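Transcriptional regulator, LacI family (PDB 4RKQ) probably regulates transcription as a sugar-responsive LacI-family repressor, its periplasmic-binding-protein-like effector domain forming a dimer. Local coordinates at residues V18-P23 against A32-V37; N27-A32 against I75-G80; I95-N100 against G106-D111. All blocks are in the same frame, centred on the assembly; numbering follows the deposited sequence.

Interaction 1 of 3, residues V18-P23 against A32-V37; sequences VGLAIP and AFASSV
Phe33 and Val37, which both pack against Leu20, are tied to each other by the helical bond from Val37 N to Phe33 O, 3.1 Å long. That bond lies within helix 29-43 and sets the two side chains one turn apart on the surface that faces strand 17-22. The contact between strand and helix itself is apolar, made by side chains that are buried throughout.

Leu20 carries most of it, and its two methyls divide the work. Leu20 CD1 approaches the Phe33 ring obliquely, 3.8 Å from Phe33 CE2. Leu20 CD2 is directed at the helix, 4.0 Å from Ala34 CB. The same methyl, Leu20 CD2, lies 4.0 Å from Val37 CB and rests against Ala34 O. The forked end therefore spans Phe33, Ala34 and Val37. This reach follows from the first torsion, chi1 -158°, which carries Leu20 CG to the far side of CA from the backbone N. Ile22, two residues on and on the same side of the strand, brings CG2 to the edge of the Phe33 ring, near its plane and 4.3 Å from Phe33 CD2. Val37 CG2 sits above one face of that ring, 3.7 Å from its plane and offset toward the rim.

Ile75 of the adjacent strand and Val50 on the other flank extend this apolar layer around Leu20. On the helix, Ala34 also packs on Leu25 of the second subunit, so the same turn serves both core and dimer interface. The axes of 18-22 and 32-37 come within 9.9 Å and run 171° to each other, as expected of a strand covered by the helix that follows it, here the opening half of the right-handed beta-alpha-beta crossover 17-22, 29-43, 47-52 of a Rossmann-like, periplasmic-binding-protein subdomain.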
loop_
_atom_site.group_PDB
_atom_site.type_symbol
_atom_site.label_atom_id
_atom_site.label_comp_id
_atom_site.label_asym_id
_atom_site.label_seq_id
_atom_site.Cartn_x
_atom_site.Cartn_y
_atom_site.Cartn_z
ATOM N N VAL A 18 5.521 -19.273 -7.942
ATOM C CA VAL A 18 4.310 -19.126 -7.177
ATOM C C VAL A 18 3.545 -17.864 -7.616
ATOM O O VAL A 18 4.117 -16.790 -7.830
ATOM C CB VAL A 18 4.574 -19.019 -5.669
ATOM C CG1 VAL A 18 3.254 -18.956 -4.942
ATOM C CG2 VAL A 18 5.285 -20.263 -5.201
ATOM N N GLY A 19 2.260 -18.031 -7.823
ATOM C CA GLY A 19 1.382 -16.885 -8.165
ATOM C C GLY A 19 0.651 -16.389 -6.938
ATOM O O GLY A 19 0.208 -17.170 -6.115
ATOM N N LEU A 20 0.548 -15.067 -6.800
ATOM C CA LEU A 20 -0.164 -14.456 -5.722
ATOM C C LEU A 20 -1.308 -13.665 -6.339
ATOM O O LEU A 20 -1.092 -12.755 -7.145
ATOM C CB LEU A 20 0.801 -13.504 -5.009
ATOM C CG LEU A 20 0.758 -12.956 -3.621
ATOM C CD1 LEU A 20 0.236 -13.957 -2.608
ATOM C CD2 LEU A 20 2.218 -12.541 -3.339
ATOM N N ALA A 21 -2.523 -14.008 -5.958
ATOM C CA ALA A 21 -3.720 -13.321 -6.470
ATOM C C ALA A 21 -4.307 -12.379 -5.364
ATOM O O ALA A 21 -4.617 -12.814 -4.242
ATOM C CB ALA A 21 -4.744 -14.347 -6.920
ATOM N N ILE A 22 -4.398 -11.096 -5.652
ATOM C CA ILE A 22 -4.992 -10.167 -4.702
ATOM C C ILE A 22 -6.066 -9.326 -5.401
ATOM O O ILE A 22 -5.884 -8.995 -6.551
ATOM C CB ILE A 22 -3.972 -9.257 -4.029
ATOM C CG1 ILE A 22 -3.079 -8.670 -5.064
ATOM C CG2 ILE A 22 -3.122 -10.080 -3.033
ATOM C CD1 ILE A 22 -2.339 -7.460 -4.580
ATOM N N PRO A 23 -7.154 -9.018 -4.686
ATOM C CA PRO A 23 -8.273 -8.328 -5.310
ATOM C C PRO A 23 -8.040 -6.860 -5.588
ATOM O O PRO A 23 -8.756 -6.309 -6.353
ATOM C CB PRO A 23 -9.405 -8.476 -4.296
ATOM C CG PRO A 23 -8.760 -8.761 -3.019
ATOM C CD PRO A 23 -7.466 -9.443 -3.316
ATOM N N ALA A 32 0.735 -5.129 1.821
ATOM C CA ALA A 32 1.495 -5.600 2.991
ATOM C C ALA A 32 1.551 -7.116 3.039
ATOM O O ALA A 32 2.612 -7.718 3.243
ATOM C CB ALA A 32 0.903 -5.053 4.253
ATOM N N PHE A 33 0.417 -7.745 2.791
ATOM C CA PHE A 33 0.341 -9.191 2.675
ATOM C C PHE A 33 1.213 -9.713 1.540
ATOM O O PHE A 33 2.015 -10.622 1.717
ATOM C CB PHE A 33 -1.109 -9.624 2.448
ATOM C CG PHE A 33 -1.250 -11.058 2.072
ATOM C CD1 PHE A 33 -1.101 -12.043 3.019
ATOM C CD2 PHE A 33 -1.543 -11.413 0.783
ATOM C CE1 PHE A 33 -1.219 -13.357 2.703
ATOM C CE2 PHE A 33 -1.661 -12.733 0.455
ATOM C CZ PHE A 33 -1.504 -13.700 1.406
ATOM N N ALA A 34 1.052 -9.149 0.354
ATOM C CA ALA A 34 1.847 -9.560 -0.779
ATOM C C ALA A 34 3.331 -9.431 -0.524
ATOM O O ALA A 34 4.064 -10.363 -0.839
ATOM C CB ALA A 34 1.460 -8.801 -2.049
ATOM N N SER A 35 3.768 -8.307 0.027
ATOM C CA SER A 35 5.181 -8.084 0.284
ATOM C C SER A 35 5.717 -9.186 1.231
ATOM O O SER A 35 6.819 -9.693 1.062
ATOM C CB SER A 35 5.390 -6.713 0.939
ATOM O OG SER A 35 6.758 -6.510 1.232
ATOM N N SER A 36 4.934 -9.537 2.249
ATOM C CA SER A 36 5.385 -10.523 3.226
ATOM C C SER A 36 5.548 -11.900 2.566
ATOM O O SER A 36 6.524 -12.628 2.814
ATOM C CB SER A 36 4.401 -10.560 4.403
ATOM O OG SER A 36 4.671 -11.698 5.173
ATOM N N VAL A 37 4.606 -12.265 1.704
ATOM C CA VAL A 37 4.694 -13.517 0.953
ATOM C C VAL A 37 5.846 -13.491 -0.053
ATOM O O VAL A 37 6.601 -14.481 -0.166
ATOM C CB VAL A 37 3.371 -13.904 0.222
ATOM C CG1 VAL A 37 3.577 -15.156 -0.610
ATOM C CG2 VAL A 37 2.246 -14.132 1.223
#

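Interaction 2 of 3, residues N27-A32 against I75-G80. With EDO (1,2-ethanediol), chain F.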
loop_
_atom_site.group_PDB
_atom_site.type_symbol
_atom_site.label_atom_id
_atom_site.label_comp_id
_atom_site.label_asym_id
_atom_site.label_seq_id
_atom_site.Cartn_x
_atom_site.Cartn_y
_atom_site.Cartn_z
ATOM N N ASN A 27 -6.337 -1.180 -0.973
ATOM C CA ASN A 27 -6.484 -1.408 0.457
ATOM C C ASN A 27 -5.105 -1.795 0.940
ATOM O O ASN A 27 -4.580 -2.799 0.482
ATOM C CB ASN A 27 -7.471 -2.522 0.692
ATOM C CG ASN A 27 -7.540 -2.943 2.152
ATOM O OD1 ASN A 27 -6.724 -2.539 2.988
ATOM N ND2 ASN A 27 -8.483 -3.810 2.448
ATOM N N PRO A 28 -4.477 -0.966 1.790
ATOM C CA PRO A 28 -3.073 -1.215 2.148
ATOM C C PRO A 28 -2.776 -2.593 2.753
ATOM O O PRO A 28 -1.604 -3.015 2.758
ATOM C CB PRO A 28 -2.762 -0.112 3.151
ATOM C CG PRO A 28 -3.681 0.987 2.763
ATOM C CD PRO A 28 -4.956 0.304 2.347
ATOM N N TYR A 29 -3.794 -3.299 3.252
ATOM C CA TYR A 29 -3.585 -4.671 3.677
ATOM C C TYR A 29 -2.967 -5.504 2.567
ATOM O O TYR A 29 -2.080 -6.288 2.821
ATOM C CB TYR A 29 -4.907 -5.314 4.117
ATOM C CG TYR A 29 -4.690 -6.759 4.459
ATOM C CD1 TYR A 29 -4.027 -7.107 5.621
ATOM C CD2 TYR A 29 -5.066 -7.779 3.591
ATOM C CE1 TYR A 29 -3.762 -8.432 5.911
ATOM C CE2 TYR A 29 -4.824 -9.119 3.892
ATOM C CZ TYR A 29 -4.137 -9.432 5.044
ATOM O OH TYR A 29 -3.864 -10.748 5.366
ATOM N N PHE A 30 -3.443 -5.367 1.330
ATOM C CA PHE A 30 -3.049 -6.317 0.297
ATOM C C PHE A 30 -1.604 -6.170 -0.147
ATOM O O PHE A 30 -0.915 -7.180 -0.254
ATOM C CB PHE A 30 -4.062 -6.396 -0.859
ATOM C CG PHE A 30 -5.372 -7.023 -0.445
ATOM C CD1 PHE A 30 -5.416 -8.326 -0.031
ATOM C CD2 PHE A 30 -6.528 -6.262 -0.348
ATOM C CE1 PHE A 30 -6.585 -8.886 0.406
ATOM C CE2 PHE A 30 -7.713 -6.825 0.053
ATOM C CZ PHE A 30 -7.746 -8.149 0.431
ATOM N N PRO A 31 -1.105 -4.958 -0.300
ATOM C CA PRO A 31 0.334 -4.848 -0.569
ATOM C C PRO A 31 1.201 -5.312 0.589
ATOM O O PRO A 31 2.245 -5.867 0.351
ATOM C CB PRO A 31 0.563 -3.361 -0.840
ATOM C CG PRO A 31 -0.781 -2.748 -0.944
ATOM C CD PRO A 31 -1.836 -3.698 -0.565
ATOM N N ALA A 32 0.735 -5.129 1.821
ATOM C CA ALA A 32 1.495 -5.600 2.991
ATOM C C ALA A 32 1.551 -7.116 3.039
ATOM O O ALA A 32 2.612 -7.718 3.243
ATOM C CB ALA A 32 0.903 -5.053 4.253
ATOM N N ILE A 75 -1.181 -18.664 -4.146
ATOM C CA ILE A 75 -1.607 -18.198 -2.819
ATOM C C ILE A 75 -2.481 -16.975 -3.108
ATOM O O ILE A 75 -2.056 -16.061 -3.845
ATOM C CB ILE A 75 -0.387 -17.764 -2.002
ATOM C CG1 ILE A 75 0.397 -18.990 -1.598
ATOM C CG2 ILE A 75 -0.845 -16.991 -0.741
ATOM C CD1 ILE A 75 1.803 -18.625 -1.111
ATOM N N GLY A 76 -3.704 -16.947 -2.597
ATOM C CA GLY A 76 -4.578 -15.832 -2.927
ATOM C C GLY A 76 -5.788 -15.571 -2.059
ATOM O O GLY A 76 -6.247 -16.444 -1.318
ATOM N N TYR A 77 -6.275 -14.350 -2.184
ATOM C CA TYR A 77 -7.587 -13.956 -1.722
ATOM C C TYR A 77 -8.452 -13.962 -2.972
ATOM O O TYR A 77 -8.280 -13.139 -3.854
ATOM C CB TYR A 77 -7.539 -12.571 -1.106
ATOM C CG TYR A 77 -7.008 -12.513 0.293
ATOM C CD1 TYR A 77 -5.612 -12.532 0.558
ATOM C CD2 TYR A 77 -7.867 -12.429 1.357
ATOM C CE1 TYR A 77 -5.136 -12.461 1.851
ATOM C CE2 TYR A 77 -7.395 -12.367 2.642
ATOM C CZ TYR A 77 -6.056 -12.362 2.886
ATOM O OH TYR A 77 -5.642 -12.323 4.184
ATOM N N LEU A 78 -9.365 -14.916 -3.074
ATOM C CA LEU A 78 -10.054 -15.135 -4.353
ATOM C C LEU A 78 -11.503 -14.668 -4.417
ATOM O O LEU A 78 -12.156 -14.827 -5.464
ATOM C CB LEU A 78 -9.990 -16.606 -4.729
ATOM C CG LEU A 78 -8.565 -17.163 -4.955
ATOM C CD1 LEU A 78 -8.752 -18.498 -5.566
ATOM C CD2 LEU A 78 -7.708 -16.273 -5.844
ATOM N N GLY A 79 -12.008 -14.100 -3.330
ATOM C CA GLY A 79 -13.374 -13.533 -3.321
ATOM C C GLY A 79 -14.484 -14.524 -3.563
ATOM O O GLY A 79 -15.492 -14.186 -4.159
ATOM N N GLY A 80 -14.284 -15.771 -3.137
ATOM C CA GLY A 80 -15.317 -16.808 -3.199
ATOM C C GLY A 80 -15.118 -17.850 -4.282
ATOM O O GLY A 80 -15.936 -18.732 -4.404
HETATM C C1 EDO F . -9.074 -6.800 4.387
HETATM O O1 EDO F . -8.588 -5.543 4.893
HETATM C C2 EDO F . -8.504 -7.965 5.165
HETATM O O2 EDO F . -9.046 -7.846 6.486
#
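Tyr29 and Tyr77 join their hydroxyls in a short hydrogen bond, Tyr29 OH to Tyr77 OH at 2.7 Å, in which either may be the donor. Tyr77 OH arrives at the edge of the Tyr29 ring, and Tyr29 CE2 stands 3.6 Å from Tyr77 CZ, so carbon packing accompanies the polar link. Phe30 meets the same tyrosine differently: its CE1 points into the Tyr77 face, 3.7 Å from Tyr77 CG, in an edge-to-face pair with centroids 5.1 Å apart and planes at 78°. Tyr29 in turn places CD2 above a face of the Phe30 ring, closing an aromatic cluster of three.

The next shell fixes these rings. Tyr29 swings its ring away from its own backbone N (chi1 176°) toward Tyr77, while that N donates to Asn27 OD1 at 3.0 Å, a capping bond at the turn that leads into the helix, coming from above the carbonyl plane. The other end of the Asn27 amide, ND2, donates to O1 of a bound 1,2-ethanediol at 3.0 Å, and carbon C2 of this molecule covers one face of Tyr29. At its edge Tyr77 also meets Phe33, in an edge-to-face pair, and its carbonyl O is hydrogen-bonded to Tyr53 OH.

Asp227, Arg151 and Asn199 also bind the diol, which probably came from the crystallisation liquor. A polar cleft backed by aromatic rings, between two subdomains, is consistent with the effector pocket of LacI-family sugar-binding domains.

Interaction 3 of 3, residues I95-N100 against G106-D111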
loop_
_atom_site.group_PDB
_atom_site.type_symbol
_atom_site.label_atom_id
_atom_site.label_comp_id
_atom_site.label_asym_id
_atom_site.label_seq_id
_atom_site.Cartn_x
_atom_site.Cartn_y
_atom_site.Cartn_z
ATOM N N ILE A 95 -3.573 -22.247 -2.168
ATOM C CA ILE A 95 -3.784 -21.835 -0.805
ATOM C C ILE A 95 -4.617 -20.562 -0.834
ATOM O O ILE A 95 -4.137 -19.519 -1.267
ATOM C CB ILE A 95 -2.446 -21.559 -0.098
ATOM C CG1 ILE A 95 -1.637 -22.873 -0.095
ATOM C CG2 ILE A 95 -2.704 -21.078 1.326
ATOM C CD1 ILE A 95 -0.253 -22.716 0.366
ATOM N N VAL A 96 -5.836 -20.644 -0.346
ATOM C CA VAL A 96 -6.709 -19.451 -0.152
ATOM C C VAL A 96 -6.774 -18.945 1.261
ATOM O O VAL A 96 -6.652 -19.702 2.216
ATOM C CB VAL A 96 -8.169 -19.731 -0.608
ATOM C CG1 VAL A 96 -8.244 -19.934 -2.102
ATOM C CG2 VAL A 96 -8.758 -20.941 0.113
ATOM N N LEU A 97 -7.012 -17.648 1.407
ATOM C CA LEU A 97 -7.190 -17.070 2.696
ATOM C C LEU A 97 -8.561 -16.457 2.842
ATOM O O LEU A 97 -9.124 -15.905 1.887
ATOM C CB LEU A 97 -6.183 -15.947 2.913
ATOM C CG LEU A 97 -4.755 -16.438 3.012
ATOM C CD1 LEU A 97 -4.064 -16.551 1.656
ATOM C CD2 LEU A 97 -4.007 -15.513 3.946
ATOM N N ASP A 98 -9.084 -16.565 4.056
ATOM C CA ASP A 98 -10.257 -15.801 4.483
ATOM C C ASP A 98 -11.543 -16.124 3.727
ATOM O O ASP A 98 -12.421 -15.280 3.621
ATOM C CB ASP A 98 -9.930 -14.297 4.445
ATOM C CG ASP A 98 -10.818 -13.480 5.386
ATOM O OD1 ASP A 98 -11.162 -13.999 6.453
ATOM O OD2 ASP A 98 -11.227 -12.354 5.035
ATOM N N GLU A 99 -11.698 -17.363 3.263
ATOM C CA GLU A 99 -12.951 -17.784 2.650
ATOM C C GLU A 99 -13.147 -19.267 2.823
ATOM O O GLU A 99 -12.255 -19.955 3.262
ATOM C CB GLU A 99 -13.035 -17.369 1.177
ATOM C CG GLU A 99 -12.033 -18.019 0.217
ATOM C CD GLU A 99 -12.368 -17.703 -1.278
ATOM O OE1 GLU A 99 -13.015 -18.510 -1.945
ATOM O OE2 GLU A 99 -12.041 -16.637 -1.764
ATOM N N ASN A 100 -14.327 -19.767 2.478
ATOM C CA ASN A 100 -14.607 -21.193 2.548
ATOM C C ASN A 100 -13.754 -21.826 1.435
ATOM O O ASN A 100 -13.903 -21.494 0.279
ATOM C CB ASN A 100 -16.087 -21.449 2.289
ATOM C CG ASN A 100 -16.453 -22.940 2.309
ATOM O OD1 ASN A 100 -15.719 -23.799 1.835
ATOM N ND2 ASN A 100 -17.644 -23.234 2.826
ATOM N N GLY A 106 -5.119 -25.980 0.238
ATOM C CA GLY A 106 -4.766 -25.377 1.487
ATOM C C GLY A 106 -5.583 -24.163 1.769
ATOM O O GLY A 106 -6.084 -23.507 0.843
ATOM N N SER A 107 -5.690 -23.843 3.049
ATOM C CA SER A 107 -6.523 -22.682 3.497
ATOM C C SER A 107 -6.029 -22.126 4.792
ATOM O O SER A 107 -5.638 -22.851 5.681
ATOM C CB SER A 107 -7.984 -23.104 3.695
ATOM O OG SER A 107 -8.847 -22.009 3.939
ATOM N N ILE A 108 -6.071 -20.806 4.889
ATOM C CA ILE A 108 -5.797 -20.083 6.114
ATOM C C ILE A 108 -7.079 -19.274 6.437
ATOM O O ILE A 108 -7.595 -18.539 5.595
ATOM C CB ILE A 108 -4.631 -19.066 5.942
ATOM C CG1 ILE A 108 -3.319 -19.634 5.386
ATOM C CG2 ILE A 108 -4.407 -18.271 7.214
ATOM C CD1 ILE A 108 -2.681 -20.742 6.173
ATOM N N ASN A 109 -7.642 -19.492 7.620
ATOM C CA ASN A 109 -8.855 -18.767 8.085
ATOM C C ASN A 109 -8.474 -18.086 9.401
ATOM O O ASN A 109 -7.422 -18.370 9.999
ATOM C CB ASN A 109 -10.064 -19.690 8.265
ATOM C CG ASN A 109 -10.930 -19.834 6.992
ATOM O OD1 ASN A 109 -10.601 -19.350 5.925
ATOM N ND2 ASN A 109 -12.039 -20.535 7.121
ATOM N N PHE A 110 -9.303 -17.163 9.848
ATOM C CA PHE A 110 -8.992 -16.401 11.080
ATOM C C PHE A 110 -10.170 -16.619 12.022
ATOM O O PHE A 110 -11.278 -16.786 11.561
ATOM C CB PHE A 110 -8.805 -14.946 10.764
ATOM C CG PHE A 110 -7.740 -14.719 9.737
ATOM C CD1 PHE A 110 -8.049 -14.783 8.386
ATOM C CD2 PHE A 110 -6.431 -14.525 10.118
ATOM C CE1 PHE A 110 -7.059 -14.650 7.429
ATOM C CE2 PHE A 110 -5.446 -14.349 9.174
ATOM C CZ PHE A 110 -5.761 -14.420 7.833
ATOM N N ASP A 111 -9.889 -16.664 13.318
ATOM C CA ASP A 111 -10.915 -16.884 14.340
ATOM C C ASP A 111 -11.616 -15.585 14.670
ATOM O O ASP A 111 -11.167 -14.831 15.539
ATOM C CB ASP A 111 -10.236 -17.418 15.578
ATOM C CG ASP A 111 -11.213 -17.848 16.649
ATOM O OD1 ASP A 111 -12.416 -17.495 16.630
ATOM O OD2 ASP A 111 -10.735 -18.534 17.535
HETATM O O HOH W 1 -11.165 -16.606 7.683
HETATM O O HOH W 2 -9.486 -19.502 3.095
#
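Phe110 and Asp98 meet at a ring edge: Asp98 OD1 lies near the plane of the phenyl group, 3.7 Å from Phe110 CD1, with carboxylate and ring planes turned 75° apart. Leu97 CD2 reaches the same rim beside CZ. Elsewhere around the ring, His278 brings its imidazole up with planes at about 45°. The carboxylate is bound to the next strand through water: a solvent molecule donates to Asp98 OD1 at 2.9 Å and accepts from Phe110 N at 2.9 Å. Tyr112 OH is a further partner of Asp98 OD1.

Behind these groups runs a parallel ladder, with axes 17° apart. Val96 N bonds to Gly106 O at 3.1 Å, Ile108 N to Val96 O at 2.9 Å, and Asp98 N to Ile108 O at 2.9 Å. Leu97 and Ile108 lie side by side on one face of the sheet, CG of Leu97 3.9 Å from CB of Ile108, and helix 246-262 covers them. Asp98 then turns the chain out of the strand with a positive phi. Beyond it, a second water accepts from Glu99 N and pairs with Ser107 OG, 2.7 Å from that hydroxyl.

The Asn109 amide sits against the Glu99 backbone, and an alanine here, lacking that amide, would probably take away the polar group beside the Glu99 backbone and open a gap there. Glu99 itself reaches the other way, to Gly80 N and Ala82 N at the start of helix 82-89, which would tend to stabilise its negative charge. Direct amide bonds thus hold the strands as far as Asp98, and past it the join is made largely by two waters and the Asp98 carboxylate, a more polar and hydrated end.

In the fold
From the N terminus, strand 17-22 leads into helix 29-43, and interaction 1 closes that short loop by laying the helix on the strand. Interaction 2 opens before interaction 1 has closed and ends only at 75-80, so the two cross along the chain, sharing Ala32; strand 73-76 lies beside 17-22, with Ala21 N to Ile75 O at 3.0 Å. Interaction 3 follows in series, a short connection without helix between two neighbouring parallel strands. It meets interaction 2 through Gly76 N and Ile95 O, and interaction 1 through Phe33 against Leu97. Together they tie helix 29-43 to four strands of the N-terminal part of the sheet.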